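Local coordinates for uncharacterized ABC transporter solute-binding protein yclQ (Bacillus subtilis subsp. subtilis str. 168, PDB 3GFV) that binds petrobactin, iron-free or ferric, and its precursor 3,4-dihydroxybenzoic acid, serving as the solute-binding component of the YclNOPQ ABC transporter that imports ferric-petrobactin, at residues S244-K247 and Q248-N252; K127-E130 and S131-S134; Q216-S219 and Y220-S224. One frame throughout, in Å; residues are numbered along the deposited sequence.

Contact 1. Residues S244-K247 and Q248-N252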
ATOM      1  N   SER A 244      10.887 -12.318 -11.818  1.00 26.03           N
ATOM      2  CA  SER A 244       9.707 -11.667 -12.381  1.00 28.27           C
ATOM      3  C   SER A 244       8.994 -12.604 -13.342  1.00 27.40           C
ATOM      4  O   SER A 244       9.618 -13.467 -13.954  1.00 28.18           O
ATOM      5  CB  SER A 244      10.134 -10.412 -13.134  1.00 37.17           C
ATOM      6  OG  SER A 244      11.050  -9.667 -12.347  1.00 42.82           O
ATOM      7  N   SER A 245       7.689 -12.441 -13.497  1.00 24.48           N
ATOM      8  CA  SER A 245       6.998 -13.308 -14.461  1.00 24.37           C
ATOM      9  C   SER A 245       5.914 -12.555 -15.208  1.00 26.51           C
ATOM     10  O   SER A 245       4.967 -13.142 -15.735  1.00 32.49           O
ATOM     11  CB  SER A 245       6.442 -14.572 -13.791  1.00 27.52           C
ATOM     12  OG  SER A 245       5.565 -14.251 -12.727  1.00 26.68           O
ATOM     13  N   THR A 246       6.077 -11.245 -15.285  1.00 26.74           N
ATOM     14  CA  THR A 246       5.110 -10.418 -15.994  1.00 34.11           C
ATOM     15  C   THR A 246       5.108 -10.631 -17.510  1.00 38.47           C
ATOM     16  O   THR A 246       4.041 -10.744 -18.130  1.00 31.89           O
ATOM     17  CB  THR A 246       5.370  -8.954 -15.696  1.00 39.71           C
ATOM     18  OG1 THR A 246       5.062  -8.720 -14.321  1.00 30.98           O
ATOM     19  CG2 THR A 246       4.495  -8.082 -16.569  1.00 40.61           C
ATOM     20  N   LYS A 247       6.291 -10.686 -18.115  1.00 37.10           N
ATOM     21  CA  LYS A 247       6.379 -10.796 -19.570  1.00 36.32           C
ATOM     22  C   LYS A 247       5.821 -12.110 -20.093  1.00 37.74           C
ATOM     23  O   LYS A 247       5.219 -12.162 -21.174  1.00 34.69           O
ATOM     24  CB  LYS A 247       7.824 -10.621 -20.041  1.00 48.67           C
ATOM     25  CG  LYS A 247       8.369  -9.215 -19.850  1.00 58.07           C
ATOM     26  CD  LYS A 247       9.684  -9.034 -20.599  1.00 64.58           C
ATOM     27  CE  LYS A 247       9.581  -9.579 -22.020  1.00 68.80           C
ATOM     28  NZ  LYS A 247      10.789  -9.286 -22.851  1.00 69.57           N
ATOM     29  N   GLN A 248       6.026 -13.187 -19.352  1.00 32.94           N
ATOM     30  CA  GLN A 248       5.513 -14.461 -19.820  1.00 41.39           C
ATOM     31  C   GLN A 248       3.998 -14.405 -19.787  1.00 35.31           C
ATOM     32  O   GLN A 248       3.339 -15.135 -20.520  1.00 36.36           O
ATOM     33  CB  GLN A 248       6.047 -15.639 -19.001  1.00 41.97           C
ATOM     34  CG  GLN A 248       5.443 -15.810 -17.615  1.00 44.41           C
ATOM     35  CD  GLN A 248       6.234 -16.809 -16.770  1.00 52.01           C
ATOM     36  OE1 GLN A 248       5.718 -17.862 -16.385  1.00 56.66           O
ATOM     37  NE2 GLN A 248       7.496 -16.489 -16.500  1.00 44.69           N
ATOM     38  N   VAL A 249       3.440 -13.538 -18.937  1.00 30.34           N
ATOM     39  CA  VAL A 249       1.999 -13.411 -18.943  1.00 31.60           C
ATOM     40  C   VAL A 249       1.551 -12.494 -20.074  1.00 26.44           C
ATOM     41  O   VAL A 249       0.761 -12.883 -20.916  1.00 28.70           O
ATOM     42  CB  VAL A 249       1.418 -12.865 -17.628  1.00 31.36           C
ATOM     43  CG1 VAL A 249      -0.113 -12.683 -17.781  1.00 31.90           C
ATOM     44  CG2 VAL A 249       1.756 -13.794 -16.454  1.00 34.73           C
ATOM     45  N   VAL A 250       2.055 -11.270 -20.090  1.00 26.87           N
ATOM     46  CA  VAL A 250       1.389 -10.253 -20.903  1.00 31.13           C
ATOM     47  C   VAL A 250       1.811 -10.308 -22.350  1.00 35.86           C
ATOM     48  O   VAL A 250       1.090  -9.851 -23.235  1.00 37.17           O
ATOM     49  CB  VAL A 250       1.593  -8.830 -20.360  1.00 37.45           C
ATOM     50  CG1 VAL A 250       1.083  -8.740 -18.925  1.00 32.15           C
ATOM     51  CG2 VAL A 250       3.051  -8.445 -20.459  1.00 44.55           C
ATOM     52  N   GLU A 251       2.979 -10.883 -22.596  1.00 34.32           N
ATOM     53  CA  GLU A 251       3.459 -11.012 -23.962  1.00 35.51           C
ATOM     54  C   GLU A 251       3.191 -12.416 -24.516  1.00 34.91           C
ATOM     55  O   GLU A 251       3.599 -12.743 -25.630  1.00 34.95           O
ATOM     56  CB  GLU A 251       4.930 -10.582 -24.039  1.00 39.77           C
ATOM     57  CG  GLU A 251       5.071  -9.095 -23.660  1.00 44.85           C
ATOM     58  CD  GLU A 251       6.502  -8.624 -23.552  1.00 56.63           C
ATOM     59  OE1 GLU A 251       7.388  -9.257 -24.165  1.00 57.05           O
ATOM     60  OE2 GLU A 251       6.738  -7.609 -22.855  1.00 53.12           O
ATOM     61  N   ASN A 252       2.463 -13.225 -23.749  1.00 28.60           N
ATOM     62  CA  ASN A 252       2.060 -14.552 -24.229  1.00 26.38           C
ATOM     63  C   ASN A 252       1.170 -14.463 -25.477  1.00 31.71           C
ATOM     64  O   ASN A 252       0.243 -13.652 -25.532  1.00 31.61           O
ATOM     65  CB  ASN A 252       1.287 -15.296 -23.153  1.00 27.73           C
ATOM     66  CG  ASN A 252       1.178 -16.757 -23.454  1.00 35.23           C
ATOM     67  OD1 ASN A 252       0.407 -17.181 -24.326  1.00 35.69           O
ATOM     68  ND2 ASN A 252       1.992 -17.548 -22.770  1.00 37.11           N
TER
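K247, in helix 246-250, and E251, four residues on and just past its end, reach out and cross at an angle. The glutamate stays extended beyond CG, whereas the lysine bends at its third torsion (chi3 47°), which lays its CE against the carboxylate, 3.1 Å from OE1 of E251. The ammonium itself stands farther off: K247 NZ to E251 OE1 is 3.6 Å, a long salt bridge, and much of the contact is made by the lysine's methylenes. Long, flexible charged chains suit this exposed flank.

T246 and V250 point about a quarter-turn round the helix from them, toward the sheet. The threonine methyl CG2 meets both valine methyls, each at 4.2 Å, while its OG1 is turned to D235, so one branched residue serves an apolar and a polar neighbour at once. Q248 folds back toward the preceding turn: CG sits between its own backbone N and carbonyl carbon (chi1 75°), and from there the extended chain carries NE2 to 3.5 Å from CB of S245. Backbone bonds V250 N to T246 O (2.8 Å) and E251 N to K247 O (2.9 Å) hold this short helix together.

S245 OG bonds to G182 N, and D235 also takes the backbone N of S245, tying the helix start to strand 230-235. V250 packs on that strand and on strand 266-268, while V249 rests on Y220 and I223 of helix 220-226.

Contact 2. Residues K127-E130 and S131-S134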
ATOM      1  N   LYS A 127     -13.033  -0.246   3.110  1.00 30.66           N
ATOM      2  CA  LYS A 127     -13.347   1.145   3.428  1.00 28.12           C
ATOM      3  C   LYS A 127     -12.083   1.950   3.217  1.00 29.65           C
ATOM      4  O   LYS A 127     -11.529   2.500   4.174  1.00 29.28           O
ATOM      5  CB  LYS A 127     -13.699   1.297   4.913  1.00 40.97           C
ATOM      6  CG  LYS A 127     -15.004   0.709   5.378  1.00 50.62           C
ATOM      7  CD  LYS A 127     -14.996   0.648   6.906  1.00 56.36           C
ATOM      8  CE  LYS A 127     -16.382   0.834   7.495  1.00 65.49           C
ATOM      9  NZ  LYS A 127     -17.368  -0.129   6.924  1.00 69.93           N
ATOM     10  N   TYR A 128     -11.599   2.004   1.986  1.00 24.57           N
ATOM     11  CA  TYR A 128     -10.228   2.448   1.771  1.00 21.78           C
ATOM     12  C   TYR A 128      -9.982   3.891   2.278  1.00 23.96           C
ATOM     13  O   TYR A 128      -9.135   4.110   3.144  1.00 26.12           O
ATOM     14  CB  TYR A 128      -9.801   2.289   0.304  1.00 21.68           C
ATOM     15  CG  TYR A 128      -8.315   2.311   0.176  1.00 21.18           C
ATOM     16  CD1 TYR A 128      -7.594   1.139  -0.035  1.00 23.15           C
ATOM     17  CD2 TYR A 128      -7.609   3.501   0.334  1.00 25.42           C
ATOM     18  CE1 TYR A 128      -6.212   1.159  -0.115  1.00 25.63           C
ATOM     19  CE2 TYR A 128      -6.241   3.532   0.259  1.00 25.54           C
ATOM     20  CZ  TYR A 128      -5.546   2.369   0.032  1.00 25.69           C
ATOM     21  OH  TYR A 128      -4.177   2.404  -0.049  1.00 29.54           O
HETATM   22  N   MSE A 129     -10.719   4.859   1.748  1.00 23.47           N
HETATM   23  CA  MSE A 129     -10.413   6.259   2.043  1.00 28.69           C
HETATM   24  C   MSE A 129     -10.704   6.608   3.496  1.00 26.88           C
HETATM   25  O   MSE A 129      -9.981   7.391   4.117  1.00 26.25           O
HETATM   26  CB  MSE A 129     -11.149   7.192   1.074  1.00 28.11           C
HETATM   27  CG  MSE A 129     -10.530   7.200  -0.327  1.00 25.26           C
HETATM   28 SE   MSE A 129      -8.581   7.395  -0.294  0.70 32.24          SE
HETATM   29  CE  MSE A 129      -8.477   9.286   0.289  1.00 27.24           C
ATOM     30  N   GLU A 130     -11.757   6.023   4.056  1.00 29.45           N
ATOM     31  CA  GLU A 130     -12.065   6.253   5.465  1.00 33.06           C
ATOM     32  C   GLU A 130     -10.869   5.864   6.334  1.00 28.29           C
ATOM     33  O   GLU A 130     -10.416   6.658   7.162  1.00 29.44           O
ATOM     34  CB  GLU A 130     -13.307   5.467   5.888  1.00 37.95           C
ATOM     35  CG  GLU A 130     -13.633   5.548   7.376  1.00 50.46           C
ATOM     36  CD  GLU A 130     -14.901   4.782   7.743  1.00 60.80           C
ATOM     37  OE1 GLU A 130     -14.820   3.854   8.578  1.00 66.08           O
ATOM     38  OE2 GLU A 130     -15.975   5.098   7.188  1.00 63.26           O
ATOM     39  N   SER A 131     -10.361   4.648   6.131  1.00 26.93           N
ATOM     40  CA  SER A 131      -9.238   4.148   6.927  1.00 24.91           C
ATOM     41  C   SER A 131      -7.948   4.897   6.582  1.00 24.59           C
ATOM     42  O   SER A 131      -7.139   5.192   7.477  1.00 23.49           O
ATOM     43  CB  SER A 131      -9.063   2.614   6.785  1.00 26.33           C
ATOM     44  OG  SER A 131      -8.752   2.278   5.453  1.00 31.12           O
ATOM     45  N   PHE A 132      -7.756   5.212   5.300  1.00 22.74           N
ATOM     46  CA  PHE A 132      -6.589   5.985   4.857  1.00 24.60           C
ATOM     47  C   PHE A 132      -6.554   7.338   5.571  1.00 25.37           C
ATOM     48  O   PHE A 132      -5.552   7.733   6.154  1.00 21.89           O
ATOM     49  CB  PHE A 132      -6.641   6.221   3.346  1.00 20.09           C
ATOM     50  CG  PHE A 132      -5.461   6.991   2.802  1.00 20.83           C
ATOM     51  CD1 PHE A 132      -4.270   6.339   2.516  1.00 24.97           C
ATOM     52  CD2 PHE A 132      -5.557   8.357   2.531  1.00 26.29           C
ATOM     53  CE1 PHE A 132      -3.181   7.037   2.000  1.00 22.70           C
ATOM     54  CE2 PHE A 132      -4.469   9.066   2.030  1.00 23.99           C
ATOM     55  CZ  PHE A 132      -3.275   8.390   1.747  1.00 21.55           C
ATOM     56  N   LYS A 133      -7.651   8.068   5.518  1.00 23.10           N
ATOM     57  CA  LYS A 133      -7.652   9.360   6.207  1.00 24.69           C
ATOM     58  C   LYS A 133      -7.486   9.211   7.716  1.00 27.28           C
ATOM     59  O   LYS A 133      -6.773   9.991   8.355  1.00 25.51           O
ATOM     60  CB  LYS A 133      -8.908  10.142   5.872  1.00 24.19           C
ATOM     61  CG  LYS A 133      -8.936  10.541   4.404  1.00 25.58           C
ATOM     62  CD  LYS A 133     -10.190  11.341   4.076  1.00 38.89           C
ATOM     63  CE  LYS A 133      -9.995  12.127   2.795  1.00 41.58           C
ATOM     64  NZ  LYS A 133     -11.223  12.881   2.439  1.00 48.07           N
ATOM     65  N   SER A 134      -8.132   8.205   8.291  1.00 24.44           N
ATOM     66  CA  SER A 134      -8.043   8.028   9.735  1.00 27.62           C
ATOM     67  C   SER A 134      -6.608   7.740  10.160  1.00 25.25           C
ATOM     68  O   SER A 134      -6.125   8.277  11.150  1.00 26.62           O
ATOM     69  CB  SER A 134      -8.997   6.938  10.208  1.00 31.76           C
ATOM     70  OG  SER A 134      -8.777   6.661  11.573  1.00 41.86           O
TER
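M129, a selenomethionine, lies alongside F132, the two side chains pointing the same way from the helix. Bends at chi2 and chi3 curl its end round so that CE comes 3.8 Å from CD2 of the F132 ring. The selenium is 4.9 Å from the centroid of that ring and 40° off its normal, an oblique Met-aromatic contact. An unbranched, polarisable chain such as methionine's, here with selenium in place of sulfur, can follow the outline of a ring in this way. The same methyl also touches the aliphatic part of K133, with CE to CE at 4.1 Å, while the lysine runs on extended to a salt bridge with D157.

Y128 comes to the same side of the phenyl plane, but at the CD1 flank; its CE2 is 4.1 Å from CD1 of F132, and the two aromatics cross at a slant and do not stack. Both rings are buried, as befits large, mostly apolar rings on the inner side of a helix.

S131 handles the polar start of the helix. S131 OG lies 3.1 Å from K127 O, the carbonyl of the N-cap residue. It is also 3.0 Å from Y128 O, and its one proton could go to either; D124 N is a further hydrogen-bond partner. A small hydroxyl is well placed to fold back on the first turn. The bond from S131 N to K127 O is nearly straight (169°) and opens the regular helical series.

Helix 128-142 packs here against helix 146-170, where F132 meets L153 and I156 and M129 meets I160. M284 of helix 281-296 touches Y128, M129 and F132 together.

Contact 3. Residues Q216-S219 and Y220-S224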
ATOM      1  N   GLN A 216      -7.808 -13.670  -6.544  1.00 22.66           N
ATOM      2  CA  GLN A 216      -8.505 -14.844  -7.064  1.00 23.00           C
ATOM      3  C   GLN A 216      -7.650 -15.510  -8.133  1.00 21.14           C
ATOM      4  O   GLN A 216      -7.300 -14.905  -9.133  1.00 23.26           O
ATOM      5  CB  GLN A 216      -9.854 -14.424  -7.644  1.00 25.48           C
ATOM      6  CG  GLN A 216     -10.679 -15.538  -8.243  1.00 30.86           C
ATOM      7  CD  GLN A 216     -11.961 -14.999  -8.859  1.00 44.83           C
ATOM      8  OE1 GLN A 216     -12.754 -14.346  -8.180  1.00 32.94           O
ATOM      9  NE2 GLN A 216     -12.162 -15.255 -10.154  1.00 52.32           N
ATOM     10  N   SER A 217      -7.302 -16.766  -7.908  1.00 23.74           N
ATOM     11  CA  SER A 217      -6.466 -17.474  -8.851  1.00 20.04           C
ATOM     12  C   SER A 217      -7.195 -17.577 -10.200  1.00 26.87           C
ATOM     13  O   SER A 217      -8.370 -17.956 -10.246  1.00 27.13           O
ATOM     14  CB  SER A 217      -6.127 -18.860  -8.274  1.00 26.36           C
ATOM     15  OG  SER A 217      -5.458 -19.650  -9.235  1.00 31.48           O
ATOM     16  N   VAL A 218      -6.520 -17.173 -11.281  1.00 22.79           N
ATOM     17  CA  VAL A 218      -7.110 -17.214 -12.621  1.00 27.52           C
ATOM     18  C   VAL A 218      -6.099 -17.682 -13.668  1.00 31.11           C
ATOM     19  O   VAL A 218      -4.900 -17.630 -13.442  1.00 27.87           O
ATOM     20  CB  VAL A 218      -7.670 -15.845 -13.066  1.00 25.09           C
ATOM     21  CG1 VAL A 218      -8.848 -15.397 -12.190  1.00 24.94           C
ATOM     22  CG2 VAL A 218      -6.576 -14.778 -13.094  1.00 22.33           C
ATOM     23  N   SER A 219      -6.599 -18.115 -14.825  1.00 34.50           N
ATOM     24  CA  SER A 219      -5.762 -18.569 -15.939  1.00 32.21           C
ATOM     25  C   SER A 219      -5.573 -17.473 -16.991  1.00 33.64           C
ATOM     26  O   SER A 219      -6.196 -16.404 -16.928  1.00 30.85           O
ATOM     27  CB  SER A 219      -6.438 -19.758 -16.629  1.00 34.60           C
ATOM     28  OG  SER A 219      -7.679 -19.320 -17.177  1.00 38.33           O
ATOM     29  N   TYR A 220      -4.736 -17.754 -17.987  1.00 36.45           N
ATOM     30  CA  TYR A 220      -4.592 -16.843 -19.119  1.00 37.21           C
ATOM     31  C   TYR A 220      -5.915 -16.716 -19.863  1.00 40.85           C
ATOM     32  O   TYR A 220      -6.278 -15.628 -20.332  1.00 37.50           O
ATOM     33  CB  TYR A 220      -3.494 -17.318 -20.080  1.00 49.60           C
ATOM     34  CG  TYR A 220      -2.092 -17.231 -19.509  1.00 60.49           C
ATOM     35  CD1 TYR A 220      -1.060 -16.631 -20.224  1.00 62.19           C
ATOM     36  CD2 TYR A 220      -1.802 -17.744 -18.250  1.00 67.90           C
ATOM     37  CE1 TYR A 220       0.224 -16.554 -19.700  1.00 62.94           C
ATOM     38  CE2 TYR A 220      -0.527 -17.670 -17.719  1.00 70.46           C
ATOM     39  CZ  TYR A 220       0.484 -17.077 -18.448  1.00 67.51           C
ATOM     40  OH  TYR A 220       1.751 -17.004 -17.906  1.00 68.45           O
ATOM     41  N   GLU A 221      -6.636 -17.833 -19.968  1.00 29.96           N
ATOM     42  CA  GLU A 221      -7.926 -17.840 -20.635  1.00 34.89           C
ATOM     43  C   GLU A 221      -8.890 -16.869 -19.968  1.00 26.00           C
ATOM     44  O   GLU A 221      -9.793 -16.350 -20.617  1.00 25.90           O
ATOM     45  CB  GLU A 221      -8.546 -19.236 -20.635  1.00 39.34           C
ATOM     46  CG  GLU A 221      -7.890 -20.227 -21.586  1.00 49.96           C
ATOM     47  CD  GLU A 221      -6.748 -21.002 -20.940  1.00 56.12           C
ATOM     48  OE1 GLU A 221      -6.197 -20.519 -19.917  1.00 44.17           O
ATOM     49  OE2 GLU A 221      -6.409 -22.100 -21.456  1.00 57.40           O
ATOM     50  N   TYR A 222      -8.717 -16.662 -18.664  1.00 25.28           N
ATOM     51  CA  TYR A 222      -9.537 -15.697 -17.946  1.00 21.13           C
ATOM     52  C   TYR A 222      -9.275 -14.265 -18.436  1.00 18.97           C
ATOM     53  O   TYR A 222     -10.196 -13.481 -18.587  1.00 23.01           O
ATOM     54  CB  TYR A 222      -9.249 -15.757 -16.439  1.00 22.54           C
ATOM     55  CG  TYR A 222      -9.927 -14.651 -15.690  1.00 21.80           C
ATOM     56  CD1 TYR A 222     -11.271 -14.749 -15.347  1.00 22.78           C
ATOM     57  CD2 TYR A 222      -9.240 -13.485 -15.327  1.00 19.47           C
ATOM     58  CE1 TYR A 222     -11.917 -13.719 -14.667  1.00 24.92           C
ATOM     59  CE2 TYR A 222      -9.877 -12.463 -14.653  1.00 21.75           C
ATOM     60  CZ  TYR A 222     -11.202 -12.577 -14.316  1.00 21.46           C
ATOM     61  OH  TYR A 222     -11.820 -11.535 -13.647  1.00 25.21           O
ATOM     62  N   ILE A 223      -8.015 -13.936 -18.692  1.00 18.34           N
ATOM     63  CA  ILE A 223      -7.690 -12.598 -19.200  1.00 22.93           C
ATOM     64  C   ILE A 223      -8.337 -12.388 -20.578  1.00 23.37           C
ATOM     65  O   ILE A 223      -8.930 -11.347 -20.854  1.00 20.46           O
ATOM     66  CB  ILE A 223      -6.174 -12.395 -19.263  1.00 23.48           C
ATOM     67  CG1 ILE A 223      -5.594 -12.413 -17.843  1.00 23.88           C
ATOM     68  CG2 ILE A 223      -5.826 -11.068 -19.924  1.00 23.26           C
ATOM     69  CD1 ILE A 223      -4.085 -12.421 -17.820  1.00 26.38           C
ATOM     70  N   SER A 224      -8.239 -13.408 -21.418  1.00 21.22           N
ATOM     71  CA  SER A 224      -8.819 -13.389 -22.754  1.00 19.52           C
ATOM     72  C   SER A 224     -10.335 -13.252 -22.676  1.00 23.62           C
ATOM     73  O   SER A 224     -10.956 -12.435 -23.375  1.00 22.63           O
ATOM     74  CB  SER A 224      -8.426 -14.675 -23.487  1.00 22.78           C
ATOM     75  OG  SER A 224      -9.103 -14.775 -24.730  1.00 27.46           O
TER
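The Y222 ring carries V218 on one face: methyl CG1 stands 3.8 Å from the ring centroid and only 14° off the normal, a CH-pi contact displaced somewhat toward the rim. V218 CB also reaches the ring, 3.6 Å from CD2 of Y222. The tyrosine is brought back over the strand end because its CG lies anti to the backbone N (chi1 172°), and its hydroxyl goes on to D206. A beta-branched valine sets CG1 over the face while its CG2 sits near CD2 of Y222. The Y220 ring is approached obliquely by the carbonyl carbon of S219.

S219, between V218 and Y220 in the chain, is the N-cap of helix 220-226, where the chain passes from strand 216-218, part of the mixed sheet of this periplasmic-binding fold, into the helix. Its OG accepts from Y222 N at 3.2 Å with an N-H...O angle of 140°. Serine suits the place: its short hydroxyl can stand in for the carbonyl of a missing preceding turn. The same S219 OG gives a weak bond to E221 OE1, 3.3 Å away, for which the glutamate chain bends at chi2. The carboxylate thus lies near the helix's N-terminal end, where the helix dipole would probably favour its negative charge.

V218 and Y222 both touch A186 of strand 183-187, V218 also meeting I184, whereas L175 of strand 173-180 packs on Y222 and I177 on I223.

Contacts 1 and 3 are neighbours, their centres 13 Å apart on the same side of the chain's centre, and they touch directly. The Y220 ring bridges them: its CE1 lies 3.5 Å from O of Q248, and the OH of Y220 is 3.5 Å from CG2 of V249. Helices 220-226 and 246-250 thus lean on each other beside the mixed sheet. Contact 2 stands apart, 33 Å centre to centre from contact 1 and 30 Å from contact 3, with nearest atoms about 20 Å and 16 Å away. Contacts 1 and 2 lie on opposite sides of the chain's centre.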